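Local coordinates for putative secreted cellulose binding protein (Streptomyces coelicolor, PDB 4OY7) that catalyses the copper-dependent oxidative cleavage of cellulose chains, as the AA10 lytic polysaccharide monooxygenase domain of a longer secreted protein, at residues Y12-D17 with S87-T92; M5-R10 with S189-D194; L36-A41 with F79-A84; W123-E128 with S167-I172. One frame throughout, in Å; residues are numbered along the deposited sequence.

Contact 1: Y12-D17 with S87-T92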
loop_
_atom_site.group_PDB
_atom_site.type_symbol
_atom_site.label_atom_id
_atom_site.label_comp_id
_atom_site.label_asym_id
_atom_site.label_seq_id
_atom_site.Cartn_x
_atom_site.Cartn_y
_atom_site.Cartn_z
ATOM N N TYR A 12 0.588 -7.018 -0.173
ATOM C CA TYR A 12 -0.640 -7.789 -0.210
ATOM C C TYR A 12 -0.779 -8.538 -1.527
ATOM O O TYR A 12 -1.027 -9.712 -1.547
ATOM C CB TYR A 12 -1.858 -6.891 0.055
ATOM C CG TYR A 12 -3.154 -7.648 0.040
ATOM C CD1 TYR A 12 -3.430 -8.621 1.000
ATOM C CD2 TYR A 12 -4.096 -7.430 -0.965
ATOM C CE1 TYR A 12 -4.633 -9.326 0.992
ATOM C CE2 TYR A 12 -5.289 -8.126 -0.971
ATOM C CZ TYR A 12 -5.551 -9.080 -0.011
ATOM O OH TYR A 12 -6.768 -9.784 -0.059
ATOM N N LEU A 13 -0.587 -7.842 -2.635
ATOM C CA LEU A 13 -0.683 -8.516 -3.935
ATOM C C LEU A 13 0.405 -9.558 -4.093
ATOM O O LEU A 13 0.183 -10.573 -4.719
ATOM C CB LEU A 13 -0.647 -7.534 -5.088
ATOM C CG LEU A 13 -1.841 -6.579 -5.205
ATOM C CD1 LEU A 13 -1.752 -5.722 -6.450
ATOM C CD2 LEU A 13 -3.178 -7.316 -5.169
ATOM N N CYS A 14 1.586 -9.293 -3.555
ATOM C CA CYS A 14 2.640 -10.264 -3.696
ATOM C C CYS A 14 2.351 -11.517 -2.870
ATOM O O CYS A 14 2.603 -12.648 -3.318
ATOM C CB CYS A 14 4.001 -9.668 -3.381
ATOM S SG CYS A 14 4.691 -8.681 -4.751
ATOM N N GLN A 15 1.783 -11.338 -1.692
ATOM C CA GLN A 15 1.456 -12.492 -0.878
ATOM C C GLN A 15 0.322 -13.309 -1.517
ATOM O O GLN A 15 0.344 -14.534 -1.436
ATOM C CB GLN A 15 1.199 -12.092 0.570
ATOM C CG GLN A 15 -0.148 -11.473 0.879
ATOM C CD GLN A 15 -1.218 -12.496 1.229
ATOM O OE1 GLN A 15 -0.933 -13.556 1.744
ATOM N NE2 GLN A 15 -2.468 -12.134 0.990
ATOM N N LEU A 16 -0.643 -12.655 -2.171
ATOM C CA LEU A 16 -1.674 -13.393 -2.928
ATOM C C LEU A 16 -1.072 -14.151 -4.076
ATOM O O LEU A 16 -1.461 -15.271 -4.324
ATOM C CB LEU A 16 -2.759 -12.484 -3.499
ATOM C CG LEU A 16 -3.702 -11.844 -2.493
ATOM C CD1 LEU A 16 -4.627 -10.917 -3.278
ATOM C CD2 LEU A 16 -4.484 -12.857 -1.654
ATOM N N ASP A 17 -0.133 -13.527 -4.777
ATOM C CA ASP A 17 0.585 -14.186 -5.874
ATOM C C ASP A 17 1.428 -15.377 -5.414
ATOM O O ASP A 17 1.635 -16.313 -6.182
ATOM C CB ASP A 17 1.488 -13.159 -6.582
ATOM C CG ASP A 17 2.138 -13.706 -7.816
ATOM O OD1 ASP A 17 3.391 -13.704 -7.880
ATOM O OD2 ASP A 17 1.393 -14.118 -8.729
ATOM N N SER A 87 8.562 -1.375 -13.037
ATOM C CA SER A 87 7.248 -1.259 -13.670
ATOM C C SER A 87 6.505 -2.589 -13.784
ATOM O O SER A 87 5.393 -2.625 -14.335
ATOM C CB SER A 87 7.421 -0.661 -15.056
ATOM O OG SER A 87 8.139 -1.522 -15.908
ATOM N N ASP A 88 7.092 -3.660 -13.268
ATOM C CA ASP A 88 6.542 -5.014 -13.449
ATOM C C ASP A 88 5.870 -5.576 -12.178
ATOM O O ASP A 88 5.525 -6.755 -12.163
ATOM C CB ASP A 88 7.578 -5.991 -14.059
ATOM C CG ASP A 88 8.845 -6.154 -13.211
ATOM O OD1 ASP A 88 9.056 -5.366 -12.257
ATOM O OD2 ASP A 88 9.594 -7.127 -13.472
ATOM N N TRP A 89 5.658 -4.758 -11.152
ATOM C CA TRP A 89 4.893 -5.176 -9.987
ATOM C C TRP A 89 3.461 -5.525 -10.416
ATOM O O TRP A 89 2.996 -5.057 -11.468
ATOM C CB TRP A 89 4.806 -4.053 -8.958
ATOM C CG TRP A 89 6.051 -3.714 -8.209
ATOM C CD1 TRP A 89 6.913 -2.670 -8.452
ATOM C CD2 TRP A 89 6.560 -4.376 -7.044
ATOM N NE1 TRP A 89 7.916 -2.659 -7.526
ATOM C CE2 TRP A 89 7.748 -3.708 -6.664
ATOM C CE3 TRP A 89 6.161 -5.498 -6.318
ATOM C CZ2 TRP A 89 8.499 -4.085 -5.529
ATOM C CZ3 TRP A 89 6.903 -5.876 -5.215
ATOM C CH2 TRP A 89 8.101 -5.190 -4.847
ATOM N N PRO A 90 2.773 -6.377 -9.641
ATOM C CA PRO A 90 1.361 -6.579 -9.915
ATOM C C PRO A 90 0.609 -5.276 -9.798
ATOM O O PRO A 90 0.992 -4.445 -9.016
ATOM C CB PRO A 90 0.919 -7.539 -8.797
ATOM C CG PRO A 90 2.157 -8.166 -8.299
ATOM C CD PRO A 90 3.222 -7.130 -8.465
ATOM N N ARG A 91 -0.464 -5.093 -10.554
ATOM C CA ARG A 91 -1.179 -3.840 -10.476
ATOM C C ARG A 91 -2.669 -4.031 -10.673
ATOM O O ARG A 91 -3.124 -5.006 -11.270
ATOM C CB ARG A 91 -0.656 -2.820 -11.487
ATOM C CG ARG A 91 -0.917 -3.104 -12.968
ATOM C CD ARG A 91 -0.134 -2.169 -13.908
ATOM N NE ARG A 91 1.290 -2.294 -13.606
ATOM C CZ ARG A 91 2.011 -1.420 -12.905
ATOM N NH1 ARG A 91 3.261 -1.725 -12.591
ATOM N NH2 ARG A 91 1.519 -0.249 -12.510
ATOM N N THR A 92 -3.401 -3.043 -10.201
ATOM C CA THR A 92 -4.843 -2.985 -10.340
ATOM C C THR A 92 -5.207 -2.048 -11.491
ATOM O O THR A 92 -4.730 -0.913 -11.556
ATOM C CB THR A 92 -5.485 -2.482 -9.049
ATOM O OG1 THR A 92 -5.093 -3.332 -7.958
ATOM C CG2 THR A 92 -7.026 -2.508 -9.153
#
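The indole of Trp89 meets Cys14 at its rim. SG lies practically in the ring plane, 88° off the normal of the six-membered ring, and is 3.6 Å from Trp89 CZ3. This is an edge-on sulfur-aromatic contact. The same sulfur lies 4.3 Å from CD of Pro90, the next residue of the loop, while Arg10 makes a cation-pi contact with the indole and Ala31 of helix 30-39 touches it as well. The ring is fixed in its rotation by Trp89 NE1, which is bonded to the carbonyl oxygen of Ala84. Cys14 SG is itself half of the disulfide to Cys32, so the sulfur at the indole edge is also the link between helices 10-18 and 30-39.

One residue back on the helix, Leu13 packs on Pro90. With chi1 near -66°, CG lies opposite the carbonyl carbon and the branch runs out over the proline. CB and CD1 of Leu13 each come to 4.0 Å from Pro90 CB, the two side chains sliding past one another in opposite directions. Leu13 CD1 also reaches the carbonyl O of Pro90 and, at 4.4 Å, OG1 of Thr92, where strand 92-94 begins. No hydrogen bond joins the segments, and the contact is apolar.

At the far end of the helix turn, Asp17 turns its carboxylate to the backbone of Thr28 and Asn29. The Trp89-Pro90 segment and the disulfide thus both meet helix 10-18 at Cys14, with Leu13 packing beside them, in the long helical insertion that decorates the beta-sandwich of AA10 monooxygenases.

Contact 2: M5-R10 with S189-D194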
loop_
_atom_site.group_PDB
_atom_site.type_symbol
_atom_site.label_atom_id
_atom_site.label_comp_id
_atom_site.label_asym_id
_atom_site.label_seq_id
_atom_site.Cartn_x
_atom_site.Cartn_y
_atom_site.Cartn_z
ATOM N N MET A 5 -5.951 -3.435 0.603
ATOM C CA MET A 5 -6.292 -4.676 -0.086
ATOM C C MET A 5 -6.924 -4.478 -1.470
ATOM O O MET A 5 -6.811 -5.344 -2.342
ATOM C CB MET A 5 -7.233 -5.519 0.790
ATOM C CG MET A 5 -6.626 -5.918 2.134
ATOM S SD MET A 5 -7.863 -6.583 3.269
ATOM C CE MET A 5 -8.176 -8.076 2.358
ATOM N N MET A 6 -7.583 -3.339 -1.682
ATOM C CA MET A 6 -8.244 -3.023 -2.948
ATOM C C MET A 6 -8.236 -1.500 -3.094
ATOM O O MET A 6 -8.858 -0.831 -2.262
ATOM C CB MET A 6 -9.709 -3.489 -2.924
ATOM C CG MET A 6 -9.919 -4.980 -3.140
ATOM S SD MET A 6 -11.563 -5.438 -3.771
ATOM C CE MET A 6 -11.566 -4.576 -5.329
ATOM N N PRO A 7 -7.436 -0.926 -4.047
ATOM C CA PRO A 7 -6.363 -1.558 -4.860
ATOM C C PRO A 7 -5.221 -2.004 -3.960
ATOM O O PRO A 7 -4.721 -1.227 -3.133
ATOM C CB PRO A 7 -5.889 -0.419 -5.774
ATOM C CG PRO A 7 -6.182 0.808 -5.006
ATOM C CD PRO A 7 -7.488 0.527 -4.291
ATOM N N GLY A 8 -4.836 -3.260 -4.125
ATOM C CA GLY A 8 -3.989 -3.927 -3.169
ATOM C C GLY A 8 -2.601 -3.371 -3.169
ATOM O O GLY A 8 -2.083 -2.971 -4.202
ATOM N N SER A 9 -1.993 -3.364 -1.992
ATOM C CA SER A 9 -0.645 -2.876 -1.807
ATOM C C SER A 9 0.355 -3.907 -2.347
ATOM O O SER A 9 -0.021 -5.040 -2.676
ATOM C CB SER A 9 -0.403 -2.631 -0.322
ATOM O OG SER A 9 -0.195 -3.859 0.350
ATOM N N ARG A 10 1.620 -3.506 -2.467
ATOM C CA ARG A 10 2.650 -4.424 -3.005
ATOM C C ARG A 10 2.783 -5.697 -2.181
ATOM O O ARG A 10 2.818 -6.810 -2.735
ATOM C CB ARG A 10 3.996 -3.724 -3.100
ATOM C CG ARG A 10 4.031 -2.676 -4.194
ATOM C CD ARG A 10 5.353 -1.935 -4.312
ATOM N NE ARG A 10 5.298 -1.136 -5.529
ATOM C CZ ARG A 10 6.208 -0.263 -5.920
ATOM N NH1 ARG A 10 7.288 -0.047 -5.174
ATOM N NH2 ARG A 10 6.027 0.405 -7.058
ATOM N N SER A 189 0.257 1.018 -3.571
ATOM C CA SER A 189 -0.511 0.213 -4.521
ATOM C C SER A 189 -0.231 0.677 -5.954
ATOM O O SER A 189 -0.513 1.804 -6.335
ATOM C CB SER A 189 -1.993 0.366 -4.227
ATOM O OG SER A 189 -2.289 -0.020 -2.893
ATOM N N ASP A 190 0.317 -0.236 -6.747
ATOM C CA ASP A 190 0.502 -0.007 -8.156
ATOM C C ASP A 190 -0.812 -0.121 -8.896
ATOM O O ASP A 190 -1.573 -1.091 -8.697
ATOM C CB ASP A 190 1.485 -1.018 -8.719
ATOM C CG ASP A 190 2.883 -0.805 -8.191
ATOM O OD1 ASP A 190 3.267 -1.544 -7.281
ATOM O OD2 ASP A 190 3.571 0.142 -8.622
ATOM N N VAL A 191 -1.090 0.852 -9.756
ATOM C CA VAL A 191 -2.340 0.885 -10.527
ATOM C C VAL A 191 -2.020 1.304 -11.956
ATOM O O VAL A 191 -0.904 1.798 -12.247
ATOM C CB VAL A 191 -3.391 1.835 -9.913
ATOM C CG1 VAL A 191 -3.614 1.476 -8.445
ATOM C CG2 VAL A 191 -3.006 3.299 -10.086
ATOM N N VAL A 192 -2.972 1.094 -12.851
ATOM C CA VAL A 192 -2.886 1.644 -14.208
ATOM C C VAL A 192 -4.256 2.151 -14.592
ATOM O O VAL A 192 -5.261 1.468 -14.371
ATOM C CB VAL A 192 -2.316 0.632 -15.236
ATOM C CG1 VAL A 192 -3.091 -0.668 -15.235
ATOM C CG2 VAL A 192 -2.274 1.228 -16.634
ATOM N N PHE A 193 -4.286 3.365 -15.137
ATOM C CA PHE A 193 -5.518 3.987 -15.601
ATOM C C PHE A 193 -5.705 3.640 -17.076
ATOM O O PHE A 193 -5.428 4.456 -17.992
ATOM C CB PHE A 193 -5.489 5.504 -15.396
ATOM C CG PHE A 193 -5.516 5.934 -13.952
ATOM C CD1 PHE A 193 -6.698 5.865 -13.207
ATOM C CD2 PHE A 193 -4.375 6.438 -13.348
ATOM C CE1 PHE A 193 -6.707 6.289 -11.888
ATOM C CE2 PHE A 193 -4.390 6.874 -12.035
ATOM C CZ PHE A 193 -5.557 6.777 -11.306
ATOM N N ASP A 194 -6.196 2.427 -17.317
ATOM C CA ASP A 194 -6.431 1.955 -18.689
ATOM C C ASP A 194 -7.878 1.537 -18.939
ATOM O O ASP A 194 -8.189 0.999 -19.995
ATOM C CB ASP A 194 -5.485 0.817 -19.051
ATOM C CG ASP A 194 -5.700 -0.437 -18.212
ATOM O OD1 ASP A 194 -6.521 -0.429 -17.250
ATOM O OD2 ASP A 194 -5.007 -1.450 -18.507
HETATM O O HOH W 1 -3.024 -2.212 -6.639
HETATM O O HOH W 2 0.356 -2.860 -5.538
#
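Arg10 and Asp190 meet side-on at the place where the chain leaves the first strand of the beta-sandwich and enters helix 10-18. Their guanidinium and carboxylate planes are only 14° apart. NE donates to Asp190 OD1 at 2.7 Å and NH2 to Asp190 OD2 at 2.9 Å; both bonds are nearly straight (173°), and each oxygen uses its syn lone pair. The extended Arg10 chain, with chi2 and chi3 close to 180°, reaches out to this carboxylate. The third nitrogen, NH1, bonds to Tyr82 O, so that all three nitrogens, held by Asp190 and Tyr82, fix the rotation of the buried guanidinium.

Earlier in the segment, the chain turns through Pro7, which follows a cis peptide bond. Pro7 points its CB toward strand 184-193, 4.0 Å from CG1 of Val191. Its carbonyl O receives the hydroxyl of Ser189, OG lying 2.7 Å away and well above the carbonyl plane rather than on a lone pair.

Between these side-chain contacts, two waters bridge the backbones. Both donate to Gly8 O. One also donates to Asp190 O, whereas the other accepts from Asp190 N at 2.9 Å, leaving the backbone of Asp190 bonded at its N and its O through water to a single carbonyl oxygen.

Contact 3: L36-A41 with F79-A84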
loop_
_atom_site.group_PDB
_atom_site.type_symbol
_atom_site.label_atom_id
_atom_site.label_comp_id
_atom_site.label_asym_id
_atom_site.label_seq_id
_atom_site.Cartn_x
_atom_site.Cartn_y
_atom_site.Cartn_z
ATOM N N LEU A 36 10.978 -11.197 -2.779
ATOM C CA LEU A 36 11.104 -12.357 -1.893
ATOM C C LEU A 36 12.578 -12.728 -1.716
ATOM O O LEU A 36 13.047 -12.993 -0.603
ATOM C CB LEU A 36 10.319 -13.553 -2.443
ATOM C CG LEU A 36 10.399 -14.869 -1.670
ATOM C CD1 LEU A 36 9.796 -14.713 -0.286
ATOM C CD2 LEU A 36 9.683 -15.978 -2.402
ATOM N N ASP A 37 13.312 -12.740 -2.823
ATOM C CA ASP A 37 14.730 -13.099 -2.806
ATOM C C ASP A 37 15.557 -12.068 -2.015
ATOM O O ASP A 37 16.500 -12.437 -1.293
ATOM C CB ASP A 37 15.268 -13.238 -4.235
ATOM C CG ASP A 37 14.702 -14.455 -4.979
ATOM O OD1 ASP A 37 14.760 -14.472 -6.238
ATOM O OD2 ASP A 37 14.219 -15.409 -4.324
ATOM N N GLN A 38 15.215 -10.792 -2.123
ATOM C CA GLN A 38 15.940 -9.797 -1.342
ATOM C C GLN A 38 15.514 -9.703 0.128
ATOM O O GLN A 38 16.328 -9.883 1.029
ATOM C CB GLN A 38 15.856 -8.422 -1.967
ATOM C CG GLN A 38 16.489 -7.404 -1.031
ATOM C CD GLN A 38 16.529 -6.000 -1.566
ATOM O OE1 GLN A 38 16.689 -5.786 -2.762
ATOM N NE2 GLN A 38 16.413 -5.024 -0.659
ATOM N N SER A 39 14.243 -9.429 0.384
ATOM C CA SER A 39 13.825 -9.113 1.755
ATOM C C SER A 39 13.281 -10.292 2.554
ATOM O O SER A 39 13.144 -10.192 3.774
ATOM C CB SER A 39 12.826 -7.958 1.746
ATOM O OG SER A 39 13.466 -6.738 1.428
ATOM N N GLY A 40 13.013 -11.418 1.905
ATOM C CA GLY A 40 12.623 -12.632 2.623
ATOM C C GLY A 40 11.140 -12.875 2.783
ATOM O O GLY A 40 10.315 -11.959 2.660
ATOM N N ALA A 41 10.812 -14.121 3.101
ATOM C CA ALA A 41 9.434 -14.606 3.216
ATOM C C ALA A 41 8.678 -13.940 4.367
ATOM O O ALA A 41 7.440 -13.838 4.313
ATOM C CB ALA A 41 9.438 -16.123 3.390
ATOM N N PHE A 79 11.227 -4.708 4.679
ATOM C CA PHE A 79 10.307 -4.452 3.560
ATOM C C PHE A 79 11.006 -3.626 2.505
ATOM O O PHE A 79 10.367 -3.106 1.590
ATOM C CB PHE A 79 9.062 -3.671 4.035
ATOM C CG PHE A 79 8.108 -4.481 4.862
ATOM C CD1 PHE A 79 7.386 -5.544 4.316
ATOM C CD2 PHE A 79 7.916 -4.165 6.204
ATOM C CE1 PHE A 79 6.519 -6.291 5.107
ATOM C CE2 PHE A 79 7.069 -4.909 6.996
ATOM C CZ PHE A 79 6.358 -5.968 6.453
ATOM N N SER A 80 12.326 -3.555 2.587
ATOM C CA SER A 80 13.111 -2.665 1.728
ATOM C C SER A 80 12.902 -2.931 0.233
ATOM O O SER A 80 12.857 -1.986 -0.566
ATOM C CB SER A 80 14.601 -2.732 2.101
ATOM O OG SER A 80 15.383 -1.812 1.347
ATOM N N ALA A 81 12.745 -4.198 -0.125
ATOM C CA ALA A 81 12.568 -4.583 -1.537
ATOM C C ALA A 81 11.303 -4.042 -2.183
ATOM O O ALA A 81 11.249 -3.913 -3.404
ATOM C CB ALA A 81 12.628 -6.107 -1.714
ATOM N N TYR A 82 10.327 -3.677 -1.358
ATOM C CA TYR A 82 9.022 -3.211 -1.812
ATOM C C TYR A 82 9.094 -1.744 -2.214
ATOM O O TYR A 82 8.142 -1.217 -2.745
ATOM C CB TYR A 82 7.924 -3.548 -0.763
ATOM C CG TYR A 82 7.850 -5.047 -0.591
ATOM C CD1 TYR A 82 7.062 -5.823 -1.424
ATOM C CD2 TYR A 82 8.657 -5.707 0.332
ATOM C CE1 TYR A 82 7.035 -7.195 -1.318
ATOM C CE2 TYR A 82 8.645 -7.081 0.438
ATOM C CZ TYR A 82 7.831 -7.834 -0.396
ATOM O OH TYR A 82 7.823 -9.218 -0.349
ATOM N N ASN A 83 10.238 -1.091 -1.999
ATOM C CA ASN A 83 10.521 0.192 -2.652
ATOM C C ASN A 83 11.096 0.124 -4.079
ATOM O O ASN A 83 11.206 1.173 -4.723
ATOM C CB ASN A 83 11.484 1.055 -1.785
ATOM C CG ASN A 83 10.858 1.445 -0.477
ATOM O OD1 ASN A 83 9.754 2.049 -0.447
ATOM N ND2 ASN A 83 11.521 1.098 0.611
ATOM N N ALA A 84 11.458 -1.061 -4.578
ATOM C CA ALA A 84 12.104 -1.180 -5.894
ATOM C C ALA A 84 11.321 -0.437 -6.962
ATOM O O ALA A 84 10.120 -0.633 -7.129
ATOM C CB ALA A 84 12.274 -2.648 -6.270
HETATM O O HOH W 3 10.136 -10.016 0.794
#
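The C-terminal end of helix 30-39 and the short 3-10 turn 80-83 meet within the helical insertion of the AA10 domain, with Ser39 set directly against Ala81. Ser39 OG lies beside its own backbone N (chi1 -72°), which aims it at the first turn of the 3-10 segment. There it accepts the amide of Ala81, N to OG 3.1 Å, at an angle of 152°. The hydroxyl is also bonded to Asp78 OD1, and this carboxylate oxygen in turn holds Ser80 N. One small side chain and one carboxylate thereby organise the start of the turn.

Ala81 CB packs against both Ser39 and Gln38: it is 3.3 Å from Ser39 OG, and the extended Gln38 chain runs alongside it, CD at 3.9 Å.

Farther along, Tyr82 sends its hydroxyl back toward the end of the helix. OH donates to a water that itself donates to Gly40 O, both bonds being 2.7 Å long. Gly40, with positive phi, is where the chain departs from the helix. The Phe79 side chain lies about 12 Å from the copper ion. A helix C terminus packed in this way against a 3-10 turn belongs to the helical insertion of AA10 enzymes.

Contact 4: W123-E128 with S167-I172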
loop_
_atom_site.group_PDB
_atom_site.type_symbol
_atom_site.label_atom_id
_atom_site.label_comp_id
_atom_site.label_asym_id
_atom_site.label_seq_id
_atom_site.Cartn_x
_atom_site.Cartn_y
_atom_site.Cartn_z
ATOM N N TRP A 123 4.495 10.960 -13.626
ATOM C CA TRP A 123 5.294 10.049 -12.816
ATOM C C TRP A 123 5.086 8.629 -13.282
ATOM O O TRP A 123 3.956 8.202 -13.488
ATOM C CB TRP A 123 4.926 10.151 -11.337
ATOM C CG TRP A 123 5.779 9.296 -10.451
ATOM C CD1 TRP A 123 6.947 9.653 -9.855
ATOM C CD2 TRP A 123 5.534 7.934 -10.075
ATOM N NE1 TRP A 123 7.455 8.602 -9.121
ATOM C CE2 TRP A 123 6.598 7.538 -9.229
ATOM C CE3 TRP A 123 4.502 7.020 -10.339
ATOM C CZ2 TRP A 123 6.665 6.274 -8.650
ATOM C CZ3 TRP A 123 4.584 5.745 -9.758
ATOM C CH2 TRP A 123 5.646 5.398 -8.923
ATOM N N SER A 124 6.177 7.889 -13.423
ATOM C CA SER A 124 6.094 6.462 -13.703
ATOM C C SER A 124 6.952 5.659 -12.715
ATOM O O SER A 124 7.958 6.163 -12.160
ATOM C CB SER A 124 6.465 6.175 -15.145
ATOM O OG SER A 124 7.872 6.204 -15.280
ATOM N N PRO A 125 6.589 4.382 -12.526
ATOM C CA PRO A 125 7.179 3.574 -11.468
ATOM C C PRO A 125 8.637 3.156 -11.616
ATOM O O PRO A 125 9.176 2.605 -10.675
ATOM C CB PRO A 125 6.242 2.353 -11.397
ATOM C CG PRO A 125 5.640 2.269 -12.734
ATOM C CD PRO A 125 5.450 3.687 -13.157
ATOM N N THR A 126 9.270 3.439 -12.746
ATOM C CA THR A 126 10.718 3.280 -12.840
ATOM C C THR A 126 11.474 4.472 -12.236
ATOM O O THR A 126 12.675 4.416 -12.115
ATOM C CB THR A 126 11.207 3.020 -14.273
ATOM O OG1 THR A 126 10.743 4.049 -15.138
ATOM C CG2 THR A 126 10.707 1.657 -14.754
ATOM N N SER A 127 10.760 5.507 -11.815
ATOM C CA SER A 127 11.327 6.595 -11.034
ATOM C C SER A 127 11.120 6.417 -9.541
ATOM O O SER A 127 10.159 5.791 -9.099
ATOM C CB SER A 127 10.667 7.904 -11.428
ATOM O OG SER A 127 10.882 8.150 -12.795
ATOM N N GLU A 128 12.011 7.029 -8.771
ATOM C CA GLU A 128 11.858 7.079 -7.318
ATOM C C GLU A 128 10.496 7.691 -6.950
ATOM O O GLU A 128 10.052 8.652 -7.570
ATOM C CB GLU A 128 12.986 7.924 -6.758
ATOM C CG GLU A 128 12.983 8.033 -5.258
ATOM C CD GLU A 128 14.113 8.886 -4.731
ATOM O OE1 GLU A 128 14.124 9.154 -3.526
ATOM O OE2 GLU A 128 15.005 9.279 -5.495
ATOM N N SER A 167 -4.056 8.601 -17.236
ATOM C CA SER A 167 -3.766 7.430 -18.036
ATOM C C SER A 167 -2.449 6.824 -17.612
ATOM O O SER A 167 -1.676 7.480 -16.924
ATOM C CB SER A 167 -3.715 7.803 -19.506
ATOM O OG SER A 167 -2.593 8.624 -19.795
ATOM N N GLY A 168 -2.215 5.578 -18.022
ATOM C CA GLY A 168 -0.968 4.892 -17.737
ATOM C C GLY A 168 -0.785 4.560 -16.266
ATOM O O GLY A 168 -1.725 4.613 -15.458
ATOM N N ASP A 169 0.440 4.187 -15.917
ATOM C CA ASP A 169 0.729 3.691 -14.581
ATOM C C ASP A 169 0.737 4.829 -13.572
ATOM O O ASP A 169 1.047 5.974 -13.905
ATOM C CB ASP A 169 2.113 3.016 -14.544
ATOM C CG ASP A 169 2.164 1.672 -15.271
ATOM O OD1 ASP A 169 1.109 1.035 -15.471
ATOM O OD2 ASP A 169 3.297 1.220 -15.585
ATOM N N ALA A 170 0.459 4.479 -12.328
ATOM C CA ALA A 170 0.480 5.422 -11.212
ATOM C C ALA A 170 0.632 4.586 -9.944
ATOM O O ALA A 170 0.683 3.373 -10.005
ATOM C CB ALA A 170 -0.809 6.244 -11.200
ATOM N N LEU A 171 0.679 5.232 -8.795
ATOM C CA LEU A 171 0.696 4.507 -7.532
ATOM C C LEU A 171 -0.178 5.265 -6.530
ATOM O O LEU A 171 -0.201 6.502 -6.505
ATOM C CB LEU A 171 2.127 4.384 -7.066
ATOM C CG LEU A 171 2.429 3.722 -5.736
ATOM C CD1 LEU A 171 3.868 3.216 -5.854
ATOM C CD2 LEU A 171 2.269 4.705 -4.586
ATOM N N ILE A 172 -0.927 4.528 -5.726
ATOM C CA ILE A 172 -1.688 5.114 -4.619
ATOM C C ILE A 172 -0.962 4.771 -3.330
ATOM O O ILE A 172 -0.798 3.599 -2.996
ATOM C CB ILE A 172 -3.145 4.590 -4.578
ATOM C CG1 ILE A 172 -3.926 5.117 -5.792
ATOM C CG2 ILE A 172 -3.861 5.009 -3.306
ATOM C CD1 ILE A 172 -5.215 4.380 -6.060
HETATM O O HOH W 4 2.929 6.676 -15.739
#
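Trp123 swings its indole away from its backbone N, chi1 being -176°, which brings CZ3 and CH2 at the far rim of the ring to the strand. The loop 123-128 here covers strand 168-178, which lies with 112-119 and 134-141 in the mixed sheet of the beta-sandwich. Trp123 CZ3 is 3.9 Å from Leu171 CB, the two side chains meeting obliquely. CH2 approaches the same CB and also CD1, which the Leu171 torsion (chi1 177°) carries near it. CZ3 also comes close to the backbone of Ala170.

Beside them, Pro125 crosses Asp169 at about a right angle, CD touching Asp169 CB at 3.7 Å and CG lying 3.8 Å from Asp169 OD2. The other carboxylate oxygen, OD1, has a long, weak ion pair with Arg91. Pro125 follows Ser124 in a type I turn closed by Ser127 N to Ser124 O, and Pro125 N lies 3.7 Å above one face of the Trp123 ring, toward its rim. The loop thus packs on its own tryptophan as well as on the strand.

A water joins the two backbones, donating to Trp123 O at 2.9 Å and to Asp169 O at 2.7 Å. On the side of the indole bearing its nitrogen, NE1 donates almost perfectly straight (179°) to Glu128 O at 3.0 Å, the acceptor in the ring plane but the donor well above the carbonyl plane.

Overall arrangement
From the N terminus, strand 4-6 and the first segment of contact 2 lead into helix 10-18, which opens contact 1, and then into helix 30-39, which opens contact 3. Contact 3 closes first, at 79-84; contact 1 closes next, at 87-92, enclosing it. Contact 4 opens and closes later, in series with both, and contact 2 closes last, at 189-194, enclosing all three. Contacts 1 and 3 tie the helical insertion together, Trp89 CH2 packing on Tyr82 CD1. Contact 2 joins the end of strand 4-6 and the start of helix 10-18 to strand 184-193, which pairs with 168-178, the strand of contact 4, by a hydrogen bond between Ser189 O and Ile172 N.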